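Local coordinates for BH2163 protein (Bacillus halodurans, PDB 5C6O), which probably exports drugs and other xenobiotics across the cell membrane by antiport, as a transporter of the MATE multidrug efflux family, at residues 29-34 and 288-293; 261-266 and 273-278; 331-336 and 367-372. All blocks are in the same frame, centred on the assembly; numbering follows the deposited sequence.

Contact 1 of 3, residues 29-34 and 288-293. With 4YH ((2S)-2-(3,4-dimethoxyphenyl)-5-{[2-(3,4-dimethoxyphenyl)ethyl](methyl)amino}-2-(propan-2-yl)pentanenitrile), chain B.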
loop_
_atom_site.group_PDB
_atom_site.type_symbol
_atom_site.label_atom_id
_atom_site.label_comp_id
_atom_site.label_asym_id
_atom_site.label_seq_id
_atom_site.Cartn_x
_atom_site.Cartn_y
_atom_site.Cartn_z
ATOM N N GLY A 29 -4.344 -9.274 -8.845
ATOM C CA GLY A 29 -5.244 -8.962 -7.726
ATOM C C GLY A 29 -5.186 -7.515 -7.276
ATOM O O GLY A 29 -6.182 -6.940 -6.820
ATOM N N MET A 30 -4.000 -6.936 -7.405
ATOM C CA MET A 30 -3.814 -5.540 -7.151
ATOM C C MET A 30 -4.815 -4.832 -8.009
ATOM O O MET A 30 -5.663 -4.110 -7.491
ATOM C CB MET A 30 -2.421 -5.127 -7.552
ATOM C CG MET A 30 -1.835 -4.108 -6.618
ATOM S SD MET A 30 -0.260 -3.526 -7.256
ATOM C CE MET A 30 -0.184 -1.972 -6.354
ATOM N N PHE A 31 -4.746 -5.083 -9.316
ATOM C CA PHE A 31 -5.647 -4.453 -10.265
ATOM C C PHE A 31 -7.118 -4.674 -9.955
ATOM O O PHE A 31 -7.949 -3.743 -9.996
ATOM C CB PHE A 31 -5.402 -4.985 -11.655
ATOM C CG PHE A 31 -6.526 -4.687 -12.583
ATOM C CD1 PHE A 31 -6.485 -3.564 -13.403
ATOM C CD2 PHE A 31 -7.666 -5.496 -12.593
ATOM C CE1 PHE A 31 -7.542 -3.274 -14.249
ATOM C CE2 PHE A 31 -8.728 -5.205 -13.427
ATOM C CZ PHE A 31 -8.663 -4.094 -14.260
ATOM N N VAL A 32 -7.425 -5.941 -9.714
ATOM C CA VAL A 32 -8.751 -6.383 -9.362
ATOM C C VAL A 32 -9.336 -5.467 -8.289
ATOM O O VAL A 32 -10.252 -4.681 -8.537
ATOM C CB VAL A 32 -8.672 -7.843 -8.881
ATOM C CG1 VAL A 32 -10.028 -8.401 -8.484
ATOM C CG2 VAL A 32 -8.071 -8.679 -9.988
ATOM N N MET A 33 -8.775 -5.549 -7.096
ATOM C CA MET A 33 -9.346 -4.849 -5.976
ATOM C C MET A 33 -9.531 -3.392 -6.348
ATOM O O MET A 33 -10.543 -2.798 -6.027
ATOM C CB MET A 33 -8.464 -5.007 -4.748
ATOM C CG MET A 33 -9.248 -5.075 -3.450
ATOM S SD MET A 33 -8.244 -4.599 -2.024
ATOM C CE MET A 33 -7.584 -3.008 -2.575
ATOM N N ALA A 34 -8.571 -2.832 -7.068
ATOM C CA ALA A 34 -8.713 -1.483 -7.557
ATOM C C ALA A 34 -10.068 -1.312 -8.289
ATOM O O ALA A 34 -10.758 -0.308 -8.091
ATOM C CB ALA A 34 -7.531 -1.113 -8.435
ATOM N N VAL A 288 -2.475 3.322 -12.026
ATOM C CA VAL A 288 -1.292 3.189 -12.832
ATOM C C VAL A 288 -0.002 3.476 -12.031
ATOM O O VAL A 288 1.041 3.865 -12.550
ATOM C CB VAL A 288 -1.496 3.835 -14.219
ATOM C CG1 VAL A 288 -0.657 5.099 -14.422
ATOM C CG2 VAL A 288 -1.330 2.761 -15.303
ATOM N N MET A 289 -0.090 3.224 -10.739
ATOM C CA MET A 289 1.115 2.952 -9.982
ATOM C C MET A 289 1.404 1.447 -9.982
ATOM O O MET A 289 2.549 1.035 -10.207
ATOM C CB MET A 289 1.036 3.521 -8.564
ATOM C CG MET A 289 1.310 5.021 -8.461
ATOM S SD MET A 289 2.939 5.590 -9.009
ATOM C CE MET A 289 2.898 5.233 -10.777
ATOM N N MET A 290 0.356 0.652 -9.743
ATOM C CA MET A 290 0.380 -0.825 -9.853
ATOM C C MET A 290 1.497 -1.506 -10.687
ATOM O O MET A 290 2.433 -2.051 -10.115
ATOM C CB MET A 290 -1.000 -1.299 -10.295
ATOM C CG MET A 290 -1.080 -2.749 -10.765
ATOM S SD MET A 290 -2.738 -3.398 -10.463
ATOM C CE MET A 290 -3.712 -1.882 -10.358
ATOM N N PRO A 291 1.392 -1.510 -12.029
ATOM C CA PRO A 291 2.598 -1.748 -12.769
ATOM C C PRO A 291 3.827 -1.633 -11.905
ATOM O O PRO A 291 4.317 -2.662 -11.452
ATOM C CB PRO A 291 2.511 -0.695 -13.847
ATOM C CG PRO A 291 1.041 -0.815 -14.195
ATOM C CD PRO A 291 0.294 -1.364 -12.984
ATOM N N MET A 292 4.305 -0.439 -11.605
ATOM C CA MET A 292 5.433 -0.358 -10.672
ATOM C C MET A 292 5.339 -1.249 -9.408
ATOM O O MET A 292 6.173 -2.156 -9.180
ATOM C CB MET A 292 5.674 1.090 -10.270
ATOM C CG MET A 292 6.837 1.707 -11.004
ATOM S SD MET A 292 6.664 1.605 -12.791
ATOM C CE MET A 292 7.452 3.188 -13.099
ATOM N N MET A 293 4.332 -0.959 -8.586
ATOM C CA MET A 293 4.100 -1.670 -7.336
ATOM C C MET A 293 4.244 -3.187 -7.501
ATOM O O MET A 293 4.947 -3.853 -6.721
ATOM C CB MET A 293 2.708 -1.328 -6.820
ATOM C CG MET A 293 2.607 0.040 -6.207
ATOM S SD MET A 293 3.298 0.096 -4.534
ATOM C CE MET A 293 4.590 1.333 -4.717
HETATM C C30 4YH B . -0.845 3.581 -0.291
HETATM O O19 4YH B . -0.575 2.207 -0.782
HETATM C C6 4YH B . -1.095 1.251 0.047
HETATM C C5 4YH B . -2.448 0.896 -0.003
HETATM C C9 4YH B . -0.229 0.614 0.947
HETATM O O23 4YH B . 1.100 0.971 1.000
HETATM C C32 4YH B . 1.941 0.692 -0.328
HETATM C C13 4YH B . -0.741 -0.361 1.803
HETATM C C11 4YH B . -2.099 -0.697 1.737
HETATM C C2 4YH B . -2.994 -0.081 0.843
HETATM C C1 4YH B . -4.396 -0.399 0.736
HETATM C C15 4YH B . -4.637 -1.917 0.380
HETATM C C29 4YH B . -6.109 -2.373 0.461
HETATM C C28 4YH B . -3.715 -2.890 1.150
HETATM C C3 4YH B . -4.866 0.351 -0.417
HETATM N N4 4YH B . -5.270 0.945 -1.375
HETATM C C22 4YH B . -5.215 0.243 1.912
HETATM C C26 4YH B . -5.832 -0.678 2.989
HETATM C C25 4YH B . -7.368 -0.640 2.951
HETATM N N8 4YH B . -8.011 0.442 3.727
HETATM C C27 4YH B . -7.096 1.251 4.558
HETATM C C16 4YH B . -8.776 1.278 2.788
HETATM C C21 4YH B . -10.162 0.675 2.486
HETATM C C17 4YH B . -10.409 0.626 1.122
HETATM C C12 4YH B . -10.623 1.804 0.396
HETATM C C18 4YH B . -10.449 -0.618 0.496
HETATM C C14 4YH B . -10.699 -0.682 -0.869
HETATM C C10 4YH B . -10.907 0.489 -1.600
HETATM O O24 4YH B . -11.141 0.418 -2.936
HETATM C C33 4YH B . -10.142 -0.422 -3.550
HETATM C C7 4YH B . -10.873 1.750 -0.976
HETATM O O20 4YH B . -11.085 2.879 -1.738
HETATM C C31 4YH B . -11.522 4.055 -0.998
#
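The phenyl ring of F31 is bordered obliquely by the terminal methyl of M290, while the ring of F287, just ahead of 288-293, meets it with the two planes about 75° apart. F31 CB lies 3.8 Å from M290 CE, and the ring beyond leads away from the partner segment. The chain of M290 is carried across with its CG anti to the backbone N (chi1 167°), and its bent end lies by A34, where M290 CE comes within 4.3 Å of A34 CB. The exact placement of this tip is doubtful, because the sulfur sits too close to the backbone of F31 in the model.

Beside this pair, M30 sends an extended chain the other way, and the two methionines slide past each other in opposite directions. M30 CB lies 3.4 Å from M290 SD, and M30 SD lies 3.7 Å from M290 CG, each sulfur thus resting against the other residue's carbons. The same M30 SD is also 3.7 Å from M293 CB, although the fit of the M30 methyl there is doubtful.

On the same helix, M33 turns to the ligand pocket: its CE lies 3.4 Å from C29, an isopropyl methyl of the bound (S)-verapamil, and 3.8 Å from C33, a methoxy carbon. No hydrogen bond spans the two segments. The contact is a sulfur-rich, apolar seam joining a helix of the first MatE region to one of the second, next to the inhibitor site. Without polar pairing, it rests on dispersion and on the fit of polarisable thioethers against one another.

Contact 2 of 3, residues 261-266 and 273-278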
loop_
_atom_site.group_PDB
_atom_site.type_symbol
_atom_site.label_atom_id
_atom_site.label_comp_id
_atom_site.label_asym_id
_atom_site.label_seq_id
_atom_site.Cartn_x
_atom_site.Cartn_y
_atom_site.Cartn_z
ATOM N N ALA A 261 -4.505 16.374 6.343
ATOM C CA ALA A 261 -4.308 17.786 6.065
ATOM C C ALA A 261 -4.973 18.172 4.750
ATOM O O ALA A 261 -6.131 18.569 4.740
ATOM C CB ALA A 261 -2.826 18.130 6.057
ATOM N N ILE A 262 -4.268 18.012 3.639
ATOM C CA ILE A 262 -4.807 18.376 2.330
ATOM C C ILE A 262 -6.263 17.940 2.047
ATOM O O ILE A 262 -6.861 18.431 1.094
ATOM C CB ILE A 262 -3.868 17.935 1.183
ATOM C CG1 ILE A 262 -3.173 16.609 1.532
ATOM C CG2 ILE A 262 -2.846 19.031 0.890
ATOM C CD1 ILE A 262 -3.008 15.651 0.371
ATOM N N ASN A 263 -6.829 17.040 2.858
ATOM C CA ASN A 263 -8.258 16.712 2.749
ATOM C C ASN A 263 -9.178 17.608 3.573
ATOM O O ASN A 263 -10.166 18.128 3.047
ATOM C CB ASN A 263 -8.542 15.241 3.047
ATOM C CG ASN A 263 -9.065 14.494 1.833
ATOM O OD1 ASN A 263 -9.666 15.083 0.926
ATOM N ND2 ASN A 263 -8.854 13.182 1.816
ATOM N N SER A 264 -8.865 17.783 4.855
ATOM C CA SER A 264 -9.630 18.709 5.699
ATOM C C SER A 264 -9.399 20.205 5.350
ATOM O O SER A 264 -10.300 21.032 5.536
ATOM C CB SER A 264 -9.421 18.408 7.189
ATOM O OG SER A 264 -8.090 18.013 7.466
ATOM N N MET A 265 -8.204 20.538 4.837
ATOM C CA MET A 265 -7.920 21.858 4.221
ATOM C C MET A 265 -8.721 22.035 2.928
ATOM O O MET A 265 -8.914 23.149 2.458
ATOM C CB MET A 265 -6.400 22.082 3.971
ATOM C CG MET A 265 -6.037 22.853 2.685
ATOM S SD MET A 265 -4.278 23.046 2.262
ATOM C CE MET A 265 -4.349 23.340 0.492
ATOM N N LEU A 266 -9.175 20.930 2.346
ATOM C CA LEU A 266 -10.053 20.989 1.191
ATOM C C LEU A 266 -11.500 20.854 1.615
ATOM O O LEU A 266 -12.392 20.707 0.774
ATOM C CB LEU A 266 -9.692 19.935 0.140
ATOM C CG LEU A 266 -9.126 20.557 -1.140
ATOM C CD1 LEU A 266 -7.606 20.704 -1.099
ATOM C CD2 LEU A 266 -9.579 19.758 -2.354
ATOM N N PHE A 273 -17.788 19.021 -3.005
ATOM C CA PHE A 273 -17.551 19.066 -4.468
ATOM C C PHE A 273 -16.149 18.556 -4.828
ATOM O O PHE A 273 -15.966 17.832 -5.814
ATOM C CB PHE A 273 -17.718 20.518 -4.999
ATOM C CG PHE A 273 -19.034 20.808 -5.723
ATOM C CD1 PHE A 273 -20.078 21.482 -5.078
ATOM C CD2 PHE A 273 -19.203 20.475 -7.072
ATOM C CE1 PHE A 273 -21.265 21.772 -5.746
ATOM C CE2 PHE A 273 -20.393 20.767 -7.743
ATOM C CZ PHE A 273 -21.422 21.415 -7.079
ATOM N N TYR A 274 -15.189 18.927 -3.979
ATOM C CA TYR A 274 -13.754 18.834 -4.236
ATOM C C TYR A 274 -13.062 17.628 -3.584
ATOM O O TYR A 274 -11.963 17.248 -3.989
ATOM C CB TYR A 274 -13.062 20.122 -3.750
ATOM C CG TYR A 274 -13.360 21.387 -4.542
ATOM C CD1 TYR A 274 -14.549 22.092 -4.356
ATOM C CD2 TYR A 274 -12.433 21.895 -5.450
ATOM C CE1 TYR A 274 -14.817 23.250 -5.066
ATOM C CE2 TYR A 274 -12.688 23.053 -6.166
ATOM C CZ TYR A 274 -13.880 23.725 -5.973
ATOM O OH TYR A 274 -14.136 24.879 -6.681
ATOM N N VAL A 275 -13.679 17.048 -2.561
ATOM C CA VAL A 275 -13.091 15.893 -1.866
ATOM C C VAL A 275 -13.197 14.622 -2.713
ATOM O O VAL A 275 -12.232 13.864 -2.833
ATOM C CB VAL A 275 -13.748 15.655 -0.492
ATOM C CG1 VAL A 275 -12.997 14.591 0.304
ATOM C CG2 VAL A 275 -13.804 16.961 0.286
ATOM N N GLY A 276 -14.374 14.392 -3.296
ATOM C CA GLY A 276 -14.585 13.274 -4.224
ATOM C C GLY A 276 -13.971 13.549 -5.583
ATOM O O GLY A 276 -14.385 12.966 -6.587
ATOM N N VAL A 277 -13.023 14.488 -5.606
ATOM C CA VAL A 277 -12.145 14.730 -6.748
ATOM C C VAL A 277 -10.696 14.712 -6.248
ATOM O O VAL A 277 -9.757 14.696 -7.042
ATOM C CB VAL A 277 -12.470 16.029 -7.545
ATOM C CG1 VAL A 277 -13.978 16.243 -7.709
ATOM C CG2 VAL A 277 -11.800 17.251 -6.930
ATOM N N PHE A 278 -10.524 14.731 -4.927
ATOM C CA PHE A 278 -9.333 14.152 -4.336
ATOM C C PHE A 278 -9.519 12.681 -4.600
ATOM O O PHE A 278 -8.915 12.131 -5.523
ATOM C CB PHE A 278 -9.262 14.385 -2.833
ATOM C CG PHE A 278 -8.116 15.234 -2.418
ATOM C CD1 PHE A 278 -8.257 16.609 -2.343
ATOM C CD2 PHE A 278 -6.887 14.663 -2.114
ATOM C CE1 PHE A 278 -7.190 17.406 -1.968
ATOM C CE2 PHE A 278 -5.819 15.451 -1.737
ATOM C CZ PHE A 278 -5.968 16.828 -1.664
#
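Apolar packing between L266 and F278 dominates the meeting of 261-266 with 273-278. Both leucine methyls address one corner of the ring: CD2 sits at the edge, 3.4 Å from F278 CE1, and CD1 lies in the ring plane at the same distance from F278 CE1. I262 comes to another atom of the ring, its CD1 3.5 Å from F278 CE2, with the two side chains crossing at about a right angle. L266 CD2 also touches the stem of Y274, 3.8 Å from its CB, while the tyrosine ring leads off to meet that of F269.

The second kind of contact is polar against apolar. As modelled, N263 OD1 lies over one face of the F278 ring, 3.7 Å from F278 CG, the amide plane tilted 45° from the ring. The same OD1 lies 3.4 Å from V275 CG1. The backbone O of I262 also lies obliquely against the ring. No hydrogen bond crosses between the segments, so van der Waals contact does the joining. N263 and V275 both touch T57 of helix 51-83. The arrangement is a tight turn-back between two predicted transmembrane spans, helix 261-268 against the loop leading into helix 278-282, as in multi-span transporters.

Contact 3 of 3, residues 331-336 and 367-372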
loop_
_atom_site.group_PDB
_atom_site.type_symbol
_atom_site.label_atom_id
_atom_site.label_comp_id
_atom_site.label_asym_id
_atom_site.label_seq_id
_atom_site.Cartn_x
_atom_site.Cartn_y
_atom_site.Cartn_z
ATOM N N ILE A 331 9.320 5.461 -17.908
ATOM C CA ILE A 331 9.050 6.173 -19.137
ATOM C C ILE A 331 7.634 5.877 -19.679
ATOM O O ILE A 331 7.074 6.655 -20.411
ATOM C CB ILE A 331 10.155 5.859 -20.174
ATOM C CG1 ILE A 331 9.869 4.560 -20.953
ATOM C CG2 ILE A 331 11.508 5.749 -19.467
ATOM C CD1 ILE A 331 9.011 4.729 -22.200
ATOM N N GLY A 332 7.061 4.743 -19.310
ATOM C CA GLY A 332 5.776 4.352 -19.859
ATOM C C GLY A 332 4.678 5.191 -19.269
ATOM O O GLY A 332 4.189 6.111 -19.888
ATOM N N ILE A 333 4.288 4.858 -18.056
ATOM C CA ILE A 333 3.324 5.643 -17.352
ATOM C C ILE A 333 3.535 7.088 -17.763
ATOM O O ILE A 333 2.628 7.686 -18.325
ATOM C CB ILE A 333 3.433 5.398 -15.840
ATOM C CG1 ILE A 333 2.770 4.046 -15.497
ATOM C CG2 ILE A 333 2.777 6.527 -15.070
ATOM C CD1 ILE A 333 3.397 3.267 -14.353
ATOM N N PHE A 334 4.747 7.607 -17.571
ATOM C CA PHE A 334 5.124 9.008 -17.914
ATOM C C PHE A 334 4.528 9.619 -19.185
ATOM O O PHE A 334 3.836 10.627 -19.111
ATOM C CB PHE A 334 6.650 9.103 -17.952
ATOM C CG PHE A 334 7.214 10.428 -18.422
ATOM C CD1 PHE A 334 7.631 11.387 -17.505
ATOM C CD2 PHE A 334 7.437 10.669 -19.777
ATOM C CE1 PHE A 334 8.210 12.576 -17.931
ATOM C CE2 PHE A 334 8.012 11.857 -20.207
ATOM C CZ PHE A 334 8.407 12.812 -19.282
ATOM N N ALA A 335 4.828 9.026 -20.340
ATOM C CA ALA A 335 4.272 9.460 -21.624
ATOM C C ALA A 335 2.772 9.276 -21.627
ATOM O O ALA A 335 2.038 10.222 -21.860
ATOM C CB ALA A 335 4.889 8.701 -22.787
ATOM N N LEU A 336 2.295 8.072 -21.347
ATOM C CA LEU A 336 0.860 7.860 -21.339
ATOM C C LEU A 336 0.185 8.696 -20.258
ATOM O O LEU A 336 -1.035 8.754 -20.171
ATOM C CB LEU A 336 0.514 6.381 -21.186
ATOM C CG LEU A 336 -0.598 6.049 -22.185
ATOM C CD1 LEU A 336 0.019 5.488 -23.459
ATOM C CD2 LEU A 336 -1.642 5.095 -21.615
ATOM N N CYS A 367 6.802 15.402 -15.300
ATOM C CA CYS A 367 8.030 15.073 -15.961
ATOM C C CYS A 367 8.931 14.836 -14.780
ATOM O O CYS A 367 9.774 15.654 -14.454
ATOM C CB CYS A 367 8.518 16.162 -16.899
ATOM S SG CYS A 367 9.013 17.690 -16.080
ATOM N N VAL A 368 8.653 13.716 -14.101
ATOM C CA VAL A 368 9.355 13.211 -12.911
ATOM C C VAL A 368 9.166 11.691 -12.872
ATOM O O VAL A 368 10.097 10.943 -12.602
ATOM C CB VAL A 368 8.786 13.768 -11.590
ATOM C CG1 VAL A 368 9.927 14.103 -10.642
ATOM C CG2 VAL A 368 7.884 14.979 -11.815
ATOM N N THR A 369 7.932 11.269 -13.146
ATOM C CA THR A 369 7.495 9.878 -13.318
ATOM C C THR A 369 8.557 8.907 -13.813
ATOM O O THR A 369 8.807 7.858 -13.213
ATOM C CB THR A 369 6.380 9.816 -14.384
ATOM O OG1 THR A 369 5.480 10.924 -14.236
ATOM C CG2 THR A 369 5.620 8.497 -14.310
ATOM N N PHE A 370 9.135 9.253 -14.951
ATOM C CA PHE A 370 10.134 8.452 -15.614
ATOM C C PHE A 370 11.380 8.186 -14.719
ATOM O O PHE A 370 12.095 7.205 -14.920
ATOM C CB PHE A 370 10.504 9.201 -16.874
ATOM C CG PHE A 370 11.182 10.487 -16.591
ATOM C CD1 PHE A 370 12.213 10.929 -17.388
ATOM C CD2 PHE A 370 10.834 11.215 -15.477
ATOM C CE1 PHE A 370 12.872 12.097 -17.087
ATOM C CE2 PHE A 370 11.483 12.376 -15.161
ATOM C CZ PHE A 370 12.505 12.822 -15.968
ATOM N N LEU A 371 11.628 9.049 -13.732
ATOM C CA LEU A 371 12.673 8.820 -12.729
ATOM C C LEU A 371 12.156 8.247 -11.430
ATOM O O LEU A 371 12.850 8.251 -10.411
ATOM C CB LEU A 371 13.352 10.119 -12.368
ATOM C CG LEU A 371 14.295 10.717 -13.386
ATOM C CD1 LEU A 371 15.286 11.557 -12.598
ATOM C CD2 LEU A 371 15.012 9.647 -14.194
ATOM N N ILE A 372 10.915 7.803 -11.444
ATOM C CA ILE A 372 10.320 7.295 -10.236
ATOM C C ILE A 372 10.499 5.824 -10.202
ATOM O O ILE A 372 10.394 5.234 -9.137
ATOM C CB ILE A 372 8.822 7.612 -10.144
ATOM C CG1 ILE A 372 8.578 8.634 -9.013
ATOM C CG2 ILE A 372 8.019 6.322 -9.948
ATOM C CD1 ILE A 372 7.374 9.551 -9.187
#
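F334 reaches from helix 312-336 into the 367-372 loop, beginning with its CB, 3.6 Å from T369 CB. With CG anti to the backbone N (chi1 174°), the ring is carried toward the loop. F334 CG comes within 3.8 Å of F370 CB, and F334 CD1 passes 3.7 Å from F370 N. T369 CB lies at the edge of the F334 ring, in its plane. Farther out, F334 CE1 stands over one face of the F370 ring, offset toward its rim, and L371 CG occupies the opposite face. F334 CE1 and, at the tip, F334 CZ also border C367, though the fit there is only approximate. F334 and F370 run side by side in the same direction, the ring centroids of F334 and F370 4.8 Å apart and their planes inclined at 32°.

T369 holds the near side, its CG2 3.5 Å from I333 CG2. Its hydroxyl OG1 is hydrogen-bonded to F366 O; the CG2 methyl meets the helix, and the T369 carbonyl pairs with S330 OG. On the far side of the loop, V368 and L371 lie against helix 424-439, while I333 turns to helix 290-305; the contact thus fits between those two helices, in an architecture without strands.

From the N terminus, helix 25-44 supplies the first half of contact 1, and the chain passes through the first MatE region and into the second before 288-293 returns to close that long loop. Contact 2 opens and closes within it, a short turn-back at 261-278 that shares no atoms with contact 1, from which its nearest atoms are about 13 Å away. Contact 3 follows in series, joining the end of helix 312-336 to the 367-372 loop; none of the three cross. Contacts 1 and 3 do touch, through I333 on 288-293, so this segment links helix 25-44 to helix 312-336, while contact 2 stands apart.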